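Local coordinates for protein catalase-3 (Neurospora crassa, PDB 4AJ9) that breaks down hydrogen peroxide to water and dioxygen with a heme cofactor, and so probably protects the cell from peroxide damage, at residues I140-I145 with T294-E299; Q146-F151 with D342-G347; P152-S157 with W177-S182. All coordinates share one frame; numbering follows the deposited sequence.

Interaction 1: I140-I145 with T294-E299. With HEM (protoporphyrin IX containing Fe), chain Y.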
loop_
_atom_site.group_PDB
_atom_site.type_symbol
_atom_site.label_atom_id
_atom_site.label_comp_id
_atom_site.label_asym_id
_atom_site.label_seq_id
_atom_site.Cartn_x
_atom_site.Cartn_y
_atom_site.Cartn_z
ATOM N N ILE C 140 14.434 29.309 -9.857
ATOM C CA ILE C 140 13.758 30.435 -10.513
ATOM C C ILE C 140 12.799 31.028 -9.483
ATOM O O ILE C 140 12.171 30.289 -8.737
ATOM C CB ILE C 140 12.977 29.947 -11.736
ATOM C CG1 ILE C 140 13.960 29.572 -12.855
ATOM C CG2 ILE C 140 11.956 30.985 -12.202
ATOM C CD1 ILE C 140 13.309 28.780 -13.994
ATOM N N PRO C 141 12.718 32.371 -9.412
ATOM C CA PRO C 141 12.080 33.022 -8.258
ATOM C C PRO C 141 10.570 33.168 -8.359
ATOM O O PRO C 141 9.955 33.642 -7.411
ATOM C CB PRO C 141 12.727 34.414 -8.245
ATOM C CG PRO C 141 13.070 34.664 -9.675
ATOM C CD PRO C 141 13.504 33.320 -10.216
ATOM N N VAL C 142 9.988 32.787 -9.490
ATOM C CA VAL C 142 8.551 32.907 -9.670
ATOM C C VAL C 142 7.979 31.588 -10.177
ATOM O O VAL C 142 8.660 30.822 -10.848
ATOM C CB VAL C 142 8.191 34.034 -10.669
ATOM C CG1 VAL C 142 8.582 35.400 -10.100
ATOM C CG2 VAL C 142 8.865 33.775 -12.025
ATOM N N PHE C 143 6.721 31.326 -9.865
ATOM C CA PHE C 143 6.100 30.103 -10.337
ATOM C C PHE C 143 5.013 30.363 -11.386
ATOM O O PHE C 143 4.564 31.491 -11.537
ATOM C CB PHE C 143 5.564 29.279 -9.177
ATOM C CG PHE C 143 5.438 27.819 -9.506
ATOM C CD1 PHE C 143 6.570 27.029 -9.622
ATOM C CD2 PHE C 143 4.205 27.256 -9.745
ATOM C CE1 PHE C 143 6.465 25.687 -9.940
ATOM C CE2 PHE C 143 4.090 25.919 -10.073
ATOM C CZ PHE C 143 5.221 25.131 -10.176
ATOM N N PHE C 144 4.593 29.312 -12.091
ATOM C CA PHE C 144 3.696 29.441 -13.249
ATOM C C PHE C 144 2.286 29.914 -12.935
ATOM O O PHE C 144 1.635 30.550 -13.772
ATOM C CB PHE C 144 3.534 28.099 -13.977
ATOM C CG PHE C 144 4.788 27.585 -14.623
ATOM C CD1 PHE C 144 5.193 28.052 -15.870
ATOM C CD2 PHE C 144 5.537 26.602 -14.008
ATOM C CE1 PHE C 144 6.340 27.548 -16.481
ATOM C CE2 PHE C 144 6.688 26.094 -14.611
ATOM C CZ PHE C 144 7.084 26.563 -15.844
ATOM N N ILE C 145 1.788 29.564 -11.759
ATOM C CA ILE C 145 0.368 29.733 -11.485
ATOM C C ILE C 145 0.179 30.376 -10.133
ATOM O O ILE C 145 1.087 30.364 -9.315
ATOM C CB ILE C 145 -0.379 28.392 -11.517
ATOM C CG1 ILE C 145 0.311 27.401 -10.572
ATOM C CG2 ILE C 145 -0.422 27.836 -12.956
ATOM C CD1 ILE C 145 -0.439 26.132 -10.340
ATOM N N THR C 294 3.779 34.742 -8.796
ATOM C CA THR C 294 4.231 34.942 -10.167
ATOM C C THR C 294 5.075 36.205 -10.274
ATOM O O THR C 294 5.455 36.598 -11.369
ATOM C CB THR C 294 3.044 35.034 -11.179
ATOM O OG1 THR C 294 2.279 36.221 -10.927
ATOM C CG2 THR C 294 2.121 33.798 -11.056
ATOM N N LYS C 295 5.355 36.836 -9.135
ATOM C CA LYS C 295 6.112 38.082 -9.111
ATOM C C LYS C 295 7.319 37.930 -8.194
ATOM O O LYS C 295 7.243 37.232 -7.185
ATOM C CB LYS C 295 5.247 39.232 -8.590
ATOM C CG LYS C 295 3.879 39.392 -9.253
ATOM C CD LYS C 295 3.970 40.143 -10.567
ATOM C CE LYS C 295 2.578 40.440 -11.131
ATOM N NZ LYS C 295 1.750 39.210 -11.275
ATOM N N PHE C 296 8.432 38.565 -8.555
ATOM C CA PHE C 296 9.555 38.721 -7.630
ATOM C C PHE C 296 9.734 40.186 -7.226
ATOM O O PHE C 296 9.208 41.079 -7.876
ATOM C CB PHE C 296 10.868 38.117 -8.172
ATOM C CG PHE C 296 11.437 38.827 -9.378
ATOM C CD1 PHE C 296 12.260 39.936 -9.226
ATOM C CD2 PHE C 296 11.168 38.369 -10.659
ATOM C CE1 PHE C 296 12.785 40.585 -10.331
ATOM C CE2 PHE C 296 11.682 39.009 -11.768
ATOM C CZ PHE C 296 12.494 40.122 -11.610
ATOM N N LEU C 297 10.454 40.423 -6.134
ATOM C CA LEU C 297 10.687 41.779 -5.654
ATOM C C LEU C 297 12.035 42.292 -6.148
ATOM O O LEU C 297 13.079 41.796 -5.723
ATOM C CB LEU C 297 10.643 41.806 -4.124
ATOM C CG LEU C 297 10.806 43.164 -3.435
ATOM C CD1 LEU C 297 9.688 44.097 -3.826
ATOM C CD2 LEU C 297 10.837 42.982 -1.927
ATOM N N PRO C 298 12.023 43.285 -7.055
ATOM C CA PRO C 298 13.289 43.836 -7.549
ATOM C C PRO C 298 14.225 44.192 -6.400
ATOM O O PRO C 298 13.783 44.757 -5.402
ATOM C CB PRO C 298 12.841 45.089 -8.296
ATOM C CG PRO C 298 11.497 44.712 -8.827
ATOM C CD PRO C 298 10.861 43.863 -7.755
ATOM N N GLU C 299 15.502 43.846 -6.527
ATOM C CA GLU C 299 16.461 44.090 -5.459
ATOM C C GLU C 299 16.713 45.574 -5.232
ATOM O O GLU C 299 17.240 45.964 -4.195
ATOM C CB GLU C 299 17.775 43.364 -5.743
ATOM C CG GLU C 299 17.660 41.864 -5.499
ATOM C CD GLU C 299 18.906 41.116 -5.855
ATOM O OE1 GLU C 299 20.009 41.621 -5.550
ATOM O OE2 GLU C 299 18.773 40.020 -6.444
HETATM C CHA HEM Y . 7.942 18.361 -5.135
HETATM C CHB HEM Y . 9.222 23.048 -5.425
HETATM C CHC HEM Y . 4.599 24.213 -6.281
HETATM C CHD HEM Y . 3.247 19.709 -5.120
HETATM C C1A HEM Y . 8.709 19.511 -5.182
HETATM C C2A HEM Y . 10.160 19.596 -5.061
HETATM C C3A HEM Y . 10.508 20.891 -5.158
HETATM C C4A HEM Y . 9.296 21.670 -5.320
HETATM C CMA HEM Y . 11.934 21.490 -5.091
HETATM C CAA HEM Y . 11.117 18.383 -4.908
HETATM C CBA HEM Y . 11.541 18.173 -3.458
HETATM C CGA HEM Y . 12.546 17.052 -3.416
HETATM O O1A HEM Y . 12.202 15.949 -2.924
HETATM O O2A HEM Y . 13.697 17.257 -3.885
HETATM C C1B HEM Y . 8.069 23.783 -5.625
HETATM C C2B HEM Y . 7.974 25.232 -5.632
HETATM C C3B HEM Y . 6.699 25.561 -5.891
HETATM C C4B HEM Y . 5.949 24.327 -6.027
HETATM C CMB HEM Y . 9.191 26.157 -5.400
HETATM C CAB HEM Y . 6.050 26.963 -5.975
HETATM C CBB HEM Y . 6.582 28.001 -5.320
HETATM C C1C HEM Y . 3.838 23.116 -5.957
HETATM C C2C HEM Y . 2.393 23.096 -5.783
HETATM C C3C HEM Y . 2.043 21.842 -5.485
HETATM C C4C HEM Y . 3.240 21.045 -5.414
HETATM C CMC HEM Y . 1.453 24.301 -5.973
HETATM C CAC HEM Y . 0.649 21.288 -5.161
HETATM C CBC HEM Y . -0.236 22.071 -4.542
HETATM C C1D HEM Y . 4.360 18.926 -5.031
HETATM C C2D HEM Y . 4.333 17.519 -4.728
HETATM C C3D HEM Y . 5.796 17.098 -4.735
HETATM C C4D HEM Y . 6.558 18.291 -5.031
HETATM C CMD HEM Y . 3.080 16.658 -4.463
HETATM C CAD HEM Y . 6.348 15.691 -4.459
HETATM C CBD HEM Y . 6.762 15.659 -2.992
HETATM C CGD HEM Y . 7.201 14.266 -2.624
HETATM O O1D HEM Y . 7.943 14.127 -1.623
HETATM O O2D HEM Y . 6.833 13.308 -3.351
HETATM N NA HEM Y . 8.224 20.795 -5.332
HETATM N NB HEM Y . 6.819 23.273 -5.863
HETATM N NC HEM Y . 4.318 21.846 -5.719
HETATM N ND HEM Y . 5.673 19.349 -5.196
HETATM FE FE HEM Y . 6.285 21.348 -5.430
HETATM O O HOH W 1 9.241 35.753 -5.681
#
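V142 CG1 meets the F296 ring at its edge, in the ring plane, 4.0 Å from F296 CD2, while P141 comes to the same residue through the 4.1 Å contact of its CB with F296 CB. The other flat group, the ring of F143, is covered on both sides: the heme vinyl carbon CAB lies over one face near the rim, 3.7 Å from F143 CG, F144 CD2 stands over the centre of the opposite face, and I145 CG1 lies at the edge, in the ring plane. F143 has CG anti to its backbone N (chi1 -156°), which swings the ring away from 294-299 and onto the heme. Replacing F143 by an alanine would probably leave the vinyl carbon without the ring that covers it and open a gap beside F144 and I145. Both segments are irregular chain in the heme-binding catalase fold: 140-145 leads from strand 131-138, which ends at the predicted active-site residue N138, toward helix 151-158. The loop holding 294-299 connects strands 270-278 and 305-314. The two segments run nearly antiparallel, 160° apart end to end, yet no direct hydrogen bond joins them. V142 presses CG1 onto the 294-299 backbone, 3.4 Å from K295 C; its chi1 of -66° sets this methyl anti to the carbonyl carbon. T294 CG2 packs 3.4 Å from F143 O. A water lies between the two segments, within hydrogen-bonding distance of both P141 O (2.8 Å) and K295 O (2.9 Å). The polar end of T294 turns to its own side: OG1 accepts from K295 NZ and is hydrogen-bonded to D292, whose carboxylate also forms a salt bridge with K295. H188 of helix 187-193 accompanies the contact, its ring meeting that of F296 and its ND1 bonding to T294 O.

Interaction 2: Q146-F151 with D342-G347. With HEM (protoporphyrin IX containing Fe), chain Y.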
loop_
_atom_site.group_PDB
_atom_site.type_symbol
_atom_site.label_atom_id
_atom_site.label_comp_id
_atom_site.label_asym_id
_atom_site.label_seq_id
_atom_site.Cartn_x
_atom_site.Cartn_y
_atom_site.Cartn_z
ATOM N N GLN C 146 -1.005 30.938 -9.915
ATOM C CA GLN C 146 -1.257 31.794 -8.755
ATOM C C GLN C 146 -2.134 31.120 -7.704
ATOM O O GLN C 146 -2.366 31.666 -6.640
ATOM C CB GLN C 146 -1.915 33.103 -9.206
ATOM C CG GLN C 146 -1.109 33.865 -10.246
ATOM C CD GLN C 146 -1.781 35.146 -10.693
ATOM O OE1 GLN C 146 -2.921 35.130 -11.163
ATOM N NE2 GLN C 146 -1.075 36.266 -10.552
ATOM N N ASP C 147 -2.624 29.928 -8.009
ATOM C CA ASP C 147 -3.482 29.224 -7.071
ATOM C C ASP C 147 -3.162 27.726 -7.149
ATOM O O ASP C 147 -3.144 27.151 -8.229
ATOM C CB ASP C 147 -4.951 29.510 -7.404
ATOM C CG ASP C 147 -5.918 28.993 -6.341
ATOM O OD1 ASP C 147 -5.751 27.841 -5.863
ATOM O OD2 ASP C 147 -6.858 29.748 -5.986
ATOM N N ALA C 148 -2.906 27.115 -5.995
ATOM C CA ALA C 148 -2.499 25.718 -5.915
ATOM C C ALA C 148 -3.461 24.747 -6.596
ATOM O O ALA C 148 -3.062 23.665 -7.013
ATOM C CB ALA C 148 -2.319 25.322 -4.460
ATOM N N ILE C 149 -4.732 25.123 -6.693
ATOM C CA ILE C 149 -5.740 24.226 -7.241
ATOM C C ILE C 149 -5.485 23.961 -8.729
ATOM O O ILE C 149 -6.011 23.012 -9.289
ATOM C CB ILE C 149 -7.176 24.785 -7.022
ATOM C CG1 ILE C 149 -8.222 23.691 -7.229
ATOM C CG2 ILE C 149 -7.443 25.985 -7.943
ATOM C CD1 ILE C 149 -9.605 24.034 -6.636
ATOM N N ARG C 150 -4.676 24.806 -9.358
ATOM C CA ARG C 150 -4.350 24.650 -10.775
ATOM C C ARG C 150 -3.075 23.829 -11.014
ATOM O O ARG C 150 -2.675 23.606 -12.164
ATOM C CB ARG C 150 -4.230 26.025 -11.452
ATOM C CG ARG C 150 -5.422 26.927 -11.178
ATOM C CD ARG C 150 -5.268 28.324 -11.783
ATOM N NE ARG C 150 -6.442 29.134 -11.476
ATOM C CZ ARG C 150 -6.622 30.398 -11.852
ATOM N NH1 ARG C 150 -5.692 31.028 -12.561
ATOM N NH2 ARG C 150 -7.743 31.031 -11.514
ATOM N N PHE C 151 -2.438 23.367 -9.943
ATOM C CA PHE C 151 -1.190 22.608 -10.103
ATOM C C PHE C 151 -1.329 21.368 -11.015
ATOM O O PHE C 151 -0.488 21.145 -11.903
ATOM C CB PHE C 151 -0.594 22.231 -8.738
ATOM C CG PHE C 151 0.852 21.785 -8.796
ATOM C CD1 PHE C 151 1.851 22.654 -9.222
ATOM C CD2 PHE C 151 1.210 20.497 -8.412
ATOM C CE1 PHE C 151 3.191 22.243 -9.270
ATOM C CE2 PHE C 151 2.543 20.077 -8.456
ATOM C CZ PHE C 151 3.536 20.951 -8.875
ATOM N N ASP C 342 -0.581 33.428 0.399
ATOM C CA ASP C 342 -0.256 33.148 -0.991
ATOM C C ASP C 342 -1.020 31.876 -1.355
ATOM O O ASP C 342 -0.746 30.816 -0.802
ATOM C CB ASP C 342 1.259 32.961 -1.076
ATOM C CG ASP C 342 1.740 32.428 -2.411
ATOM O OD1 ASP C 342 1.055 31.593 -3.057
ATOM O OD2 ASP C 342 2.853 32.841 -2.797
ATOM N N PRO C 343 -2.018 31.985 -2.248
ATOM C CA PRO C 343 -2.890 30.835 -2.532
ATOM C C PRO C 343 -2.148 29.641 -3.132
ATOM O O PRO C 343 -2.674 28.534 -3.152
ATOM C CB PRO C 343 -3.888 31.394 -3.552
ATOM C CG PRO C 343 -3.871 32.880 -3.331
ATOM C CD PRO C 343 -2.454 33.197 -2.970
ATOM N N LEU C 344 -0.936 29.856 -3.621
ATOM C CA LEU C 344 -0.178 28.740 -4.158
ATOM C C LEU C 344 0.488 28.007 -3.004
ATOM O O LEU C 344 0.409 26.794 -2.897
ATOM C CB LEU C 344 0.849 29.227 -5.179
ATOM C CG LEU C 344 1.632 28.143 -5.918
ATOM C CD1 LEU C 344 0.744 27.434 -6.930
ATOM C CD2 LEU C 344 2.851 28.787 -6.591
ATOM N N LEU C 345 1.133 28.765 -2.125
ATOM C CA LEU C 345 1.747 28.192 -0.940
ATOM C C LEU C 345 0.698 27.457 -0.118
ATOM O O LEU C 345 0.923 26.342 0.362
ATOM C CB LEU C 345 2.368 29.299 -0.094
ATOM C CG LEU C 345 2.683 28.906 1.343
ATOM C CD1 LEU C 345 3.773 27.856 1.356
ATOM C CD2 LEU C 345 3.124 30.148 2.106
ATOM N N GLN C 346 -0.453 28.099 0.042
ATOM C CA GLN C 346 -1.557 27.545 0.826
ATOM C C GLN C 346 -1.894 26.085 0.501
ATOM O O GLN C 346 -2.030 25.242 1.404
ATOM C CB GLN C 346 -2.794 28.445 0.683
ATOM C CG GLN C 346 -2.617 29.796 1.356
ATOM C CD GLN C 346 -2.860 29.727 2.865
ATOM O OE1 GLN C 346 -3.874 29.193 3.316
ATOM N NE2 GLN C 346 -1.933 30.279 3.647
ATOM N N GLY C 347 -2.035 25.781 -0.783
ATOM C CA GLY C 347 -2.362 24.431 -1.198
ATOM C C GLY C 347 -1.190 23.460 -1.135
ATOM O O GLY C 347 -1.386 22.249 -0.967
HETATM C CHA HEM Y . 7.942 18.361 -5.135
HETATM C CHB HEM Y . 9.222 23.048 -5.425
HETATM C CHC HEM Y . 4.599 24.213 -6.281
HETATM C CHD HEM Y . 3.247 19.709 -5.120
HETATM C C1A HEM Y . 8.709 19.511 -5.182
HETATM C C2A HEM Y . 10.160 19.596 -5.061
HETATM C C3A HEM Y . 10.508 20.891 -5.158
HETATM C C4A HEM Y . 9.296 21.670 -5.320
HETATM C CMA HEM Y . 11.934 21.490 -5.091
HETATM C CAA HEM Y . 11.117 18.383 -4.908
HETATM C CBA HEM Y . 11.541 18.173 -3.458
HETATM C CGA HEM Y . 12.546 17.052 -3.416
HETATM O O1A HEM Y . 12.202 15.949 -2.924
HETATM O O2A HEM Y . 13.697 17.257 -3.885
HETATM C C1B HEM Y . 8.069 23.783 -5.625
HETATM C C2B HEM Y . 7.974 25.232 -5.632
HETATM C C3B HEM Y . 6.699 25.561 -5.891
HETATM C C4B HEM Y . 5.949 24.327 -6.027
HETATM C CMB HEM Y . 9.191 26.157 -5.400
HETATM C CAB HEM Y . 6.050 26.963 -5.975
HETATM C CBB HEM Y . 6.582 28.001 -5.320
HETATM C C1C HEM Y . 3.838 23.116 -5.957
HETATM C C2C HEM Y . 2.393 23.096 -5.783
HETATM C C3C HEM Y . 2.043 21.842 -5.485
HETATM C C4C HEM Y . 3.240 21.045 -5.414
HETATM C CMC HEM Y . 1.453 24.301 -5.973
HETATM C CAC HEM Y . 0.649 21.288 -5.161
HETATM C CBC HEM Y . -0.236 22.071 -4.542
HETATM C C1D HEM Y . 4.360 18.926 -5.031
HETATM C C2D HEM Y . 4.333 17.519 -4.728
HETATM C C3D HEM Y . 5.796 17.098 -4.735
HETATM C C4D HEM Y . 6.558 18.291 -5.031
HETATM C CMD HEM Y . 3.080 16.658 -4.463
HETATM C CAD HEM Y . 6.348 15.691 -4.459
HETATM C CBD HEM Y . 6.762 15.659 -2.992
HETATM C CGD HEM Y . 7.201 14.266 -2.624
HETATM O O1D HEM Y . 7.943 14.127 -1.623
HETATM O O2D HEM Y . 6.833 13.308 -3.351
HETATM N NA HEM Y . 8.224 20.795 -5.332
HETATM N NB HEM Y . 6.819 23.273 -5.863
HETATM N NC HEM Y . 4.318 21.846 -5.719
HETATM N ND HEM Y . 5.673 19.349 -5.196
HETATM FE FE HEM Y . 6.285 21.348 -5.430
#
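A148 N donates to P343 O across the contact, the one direct hydrogen bond between 146-151 and 342-347. At 3.2 Å it is nearly straight at the proton (164°), but the donor stands above the carbonyl plane, 47° out of it. An aspartate in each segment orders its own backbone. D342 is the N-cap of helix 343-360: its OD1 accepts from L344 N, nearly in line with the C-O bond, and from L345 N, above the carboxylate plane. D147 closes an Asx turn, OD1 taking the N-H of I149 on its anti side at 3.0 Å, just where the short 3-10 turn 148-150 starts. The D147 carboxylate also reaches a second subunit, with a salt bridge from OD2 to K33 and a hydrogen bond from OD1 to S31 there.

Van der Waals packing centres on A148, whose CB lies against G347 CA at 3.4 Å and the carbonyl oxygen L344 O at 3.5 Å. G347, lacking a side chain, lets the methyl come this close, and F47 of the second subunit also packs on A148. P343 lays CB 3.5 Å from Q146 O, a buried carbonyl oxygen with no hydrogen-bonding partner in the model.

Heme contacts come from both segments. The F151 ring covers a pyrrole with one face, heme C3C over the ring centre and CE2 3.3 Å from heme C4C. The chi1 of L344 (-175°) extends its chain away from the backbone N, along the heme rim: CD1 is 3.4 Å from the methyl CMC, and CD2 meets the vinyl carbon CAB.

The contact joins the start of helix 343-360, which farther on carries Y352, by similarity the axial ligand of the iron, to the loop between strand 131-138 and helix 151-158.

Interaction 3: P152-S157 with W177-S182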
loop_
_atom_site.group_PDB
_atom_site.type_symbol
_atom_site.label_atom_id
_atom_site.label_comp_id
_atom_site.label_asym_id
_atom_site.label_seq_id
_atom_site.Cartn_x
_atom_site.Cartn_y
_atom_site.Cartn_z
ATOM N N PRO C 152 -2.376 20.553 -10.803
ATOM C CA PRO C 152 -2.517 19.356 -11.639
ATOM C C PRO C 152 -2.729 19.720 -13.098
ATOM O O PRO C 152 -2.338 18.965 -13.985
ATOM C CB PRO C 152 -3.776 18.684 -11.085
ATOM C CG PRO C 152 -3.821 19.108 -9.658
ATOM C CD PRO C 152 -3.333 20.557 -9.685
ATOM N N ASP C 153 -3.329 20.877 -13.341
ATOM C CA ASP C 153 -3.471 21.370 -14.710
ATOM C C ASP C 153 -2.135 21.705 -15.372
ATOM O O ASP C 153 -1.826 21.203 -16.451
ATOM C CB ASP C 153 -4.401 22.586 -14.748
ATOM C CG ASP C 153 -5.797 22.253 -14.262
ATOM O OD1 ASP C 153 -6.471 21.442 -14.929
ATOM O OD2 ASP C 153 -6.211 22.794 -13.216
ATOM N N LEU C 154 -1.364 22.575 -14.737
ATOM C CA LEU C 154 -0.008 22.876 -15.197
ATOM C C LEU C 154 0.812 21.612 -15.434
ATOM O O LEU C 154 1.380 21.405 -16.509
ATOM C CB LEU C 154 0.710 23.743 -14.161
ATOM C CG LEU C 154 2.234 23.796 -14.295
ATOM C CD1 LEU C 154 2.650 24.680 -15.488
ATOM C CD2 LEU C 154 2.869 24.286 -12.995
ATOM N N ILE C 155 0.895 20.773 -14.411
ATOM C CA ILE C 155 1.754 19.596 -14.482
ATOM C C ILE C 155 1.308 18.626 -15.584
ATOM O O ILE C 155 2.136 18.144 -16.377
ATOM C CB ILE C 155 1.819 18.890 -13.135
ATOM C CG1 ILE C 155 2.429 19.830 -12.083
ATOM C CG2 ILE C 155 2.620 17.595 -13.263
ATOM C CD1 ILE C 155 3.816 20.380 -12.474
ATOM N N HIS C 156 0.007 18.342 -15.646
ATOM C CA HIS C 156 -0.521 17.499 -16.716
ATOM C C HIS C 156 -0.141 18.016 -18.111
ATOM O O HIS C 156 0.204 17.235 -18.996
ATOM C CB HIS C 156 -2.045 17.398 -16.640
ATOM C CG HIS C 156 -2.539 16.448 -15.596
ATOM N ND1 HIS C 156 -3.871 16.116 -15.463
ATOM C CD2 HIS C 156 -1.881 15.770 -14.627
ATOM C CE1 HIS C 156 -4.011 15.266 -14.458
ATOM N NE2 HIS C 156 -2.820 15.050 -13.926
ATOM N N SER C 157 -0.211 19.332 -18.298
ATOM C CA SER C 157 0.018 19.917 -19.613
ATOM C C SER C 157 1.490 19.823 -20.008
ATOM O O SER C 157 1.819 19.662 -21.191
ATOM C CB SER C 157 -0.438 21.390 -19.646
ATOM O OG SER C 157 0.557 22.266 -19.119
ATOM N N TRP C 177 2.352 24.327 -24.368
ATOM C CA TRP C 177 2.233 25.684 -24.899
ATOM C C TRP C 177 0.781 26.146 -25.047
ATOM O O TRP C 177 0.502 27.345 -24.985
ATOM C CB TRP C 177 3.027 25.809 -26.203
ATOM C CG TRP C 177 4.487 25.815 -25.927
ATOM C CD1 TRP C 177 5.289 24.725 -25.673
ATOM C CD2 TRP C 177 5.325 26.969 -25.804
ATOM N NE1 TRP C 177 6.580 25.141 -25.417
ATOM C CE2 TRP C 177 6.627 26.512 -25.496
ATOM C CE3 TRP C 177 5.104 28.346 -25.938
ATOM C CZ2 TRP C 177 7.698 27.383 -25.324
ATOM C CZ3 TRP C 177 6.172 29.208 -25.766
ATOM C CH2 TRP C 177 7.452 28.723 -25.473
ATOM N N ASP C 178 -0.137 25.192 -25.226
ATOM C CA ASP C 178 -1.573 25.461 -25.099
ATOM C C ASP C 178 -1.844 26.014 -23.700
ATOM O O ASP C 178 -2.509 27.037 -23.549
ATOM C CB ASP C 178 -2.380 24.172 -25.342
ATOM C CG ASP C 178 -3.889 24.361 -25.191
ATOM O OD1 ASP C 178 -4.383 25.501 -25.266
ATOM O OD2 ASP C 178 -4.598 23.343 -25.008
ATOM N N PHE C 179 -1.316 25.345 -22.676
ATOM C CA PHE C 179 -1.514 25.808 -21.303
ATOM C C PHE C 179 -0.869 27.169 -21.027
ATOM O O PHE C 179 -1.487 28.031 -20.413
ATOM C CB PHE C 179 -1.018 24.788 -20.272
ATOM C CG PHE C 179 -1.284 25.206 -18.848
ATOM C CD1 PHE C 179 -2.529 24.991 -18.273
ATOM C CD2 PHE C 179 -0.302 25.834 -18.096
ATOM C CE1 PHE C 179 -2.796 25.386 -16.963
ATOM C CE2 PHE C 179 -0.555 26.232 -16.782
ATOM C CZ PHE C 179 -1.809 26.006 -16.216
ATOM N N PHE C 180 0.365 27.357 -21.484
ATOM C CA PHE C 180 1.088 28.606 -21.248
ATOM C C PHE C 180 0.330 29.787 -21.832
ATOM O O PHE C 180 0.336 30.886 -21.279
ATOM C CB PHE C 180 2.478 28.543 -21.889
ATOM C CG PHE C 180 3.390 27.513 -21.280
ATOM C CD1 PHE C 180 3.242 27.126 -19.955
ATOM C CD2 PHE C 180 4.402 26.940 -22.032
ATOM C CE1 PHE C 180 4.098 26.191 -19.389
ATOM C CE2 PHE C 180 5.246 25.991 -21.475
ATOM C CZ PHE C 180 5.093 25.623 -20.149
ATOM N N SER C 181 -0.318 29.555 -22.963
ATOM C CA SER C 181 -0.984 30.631 -23.675
ATOM C C SER C 181 -2.435 30.801 -23.223
ATOM O O SER C 181 -3.007 31.881 -23.352
ATOM C CB SER C 181 -0.874 30.430 -25.191
ATOM O OG SER C 181 -1.499 29.227 -25.617
ATOM N N SER C 182 -3.017 29.732 -22.689
ATOM C CA SER C 182 -4.380 29.766 -22.165
ATOM C C SER C 182 -4.423 30.321 -20.744
ATOM O O SER C 182 -5.470 30.762 -20.278
ATOM C CB SER C 182 -4.980 28.362 -22.162
ATOM O OG SER C 182 -5.249 27.907 -23.476
#
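F179 lays its ring flat against the backbone of helix 151-158, so that L154 CA stands over one face: a CH-pi contact 3.9 Å from the ring centroid and 19° off its normal. D153 O lies over the same face nearer the rim. A fully extended first torsion (chi1 -177°) lets F179 reach toward helix 151-158; the L154 side chain crosses that of F179 at about a right angle, its CD1 3.8 Å from F179 CE2. That same methyl reaches F180 differently, meeting the ring at its edge, near the plane, 4.4 Å from F180 CE1. D153 adds its CB at F179 CE1, 3.9 Å away, while its carboxylate turns off to K50 of the second subunit. These two helices, consecutive along the chain, pack with their short segments' axes 143° apart in direction and 9.4 Å at closest approach, an inclined, roughly antiparallel pair in the catalase domain. S157 faces F179 where the backbones come nearest, OG 3.2 Å from F179 CB. Its hydroxyl is spent within its own helix: the proton goes to L154 O at 2.9 Å, and no hydrogen bond crosses to 177-182. A fourth subunit packs against the pair, its S398 touching F179 and bonding to D153, and its Y397 bonding to D178.

In the fold
The three contacts form one continuous region of the catalase domain, with centres 14 to 18 Å apart. Residues 140 to 157 supply the first segment of each in turn, running from the loop after strand 131-138 into helix 151-158. Their partners are the loop before strand 305-314, the start of helix 343-360 and helix 174-182. Along the chain interactions 1 and 2 cross, and interaction 3 is nested inside both. I145 and T294 of interaction 1 touch interaction 2, and F143 and F144 touch L154 of interaction 3. Interactions 1 and 2 border the heme, while interactions 2 and 3 reach the second subunit, so this region links the heme pocket to the tetramer interface.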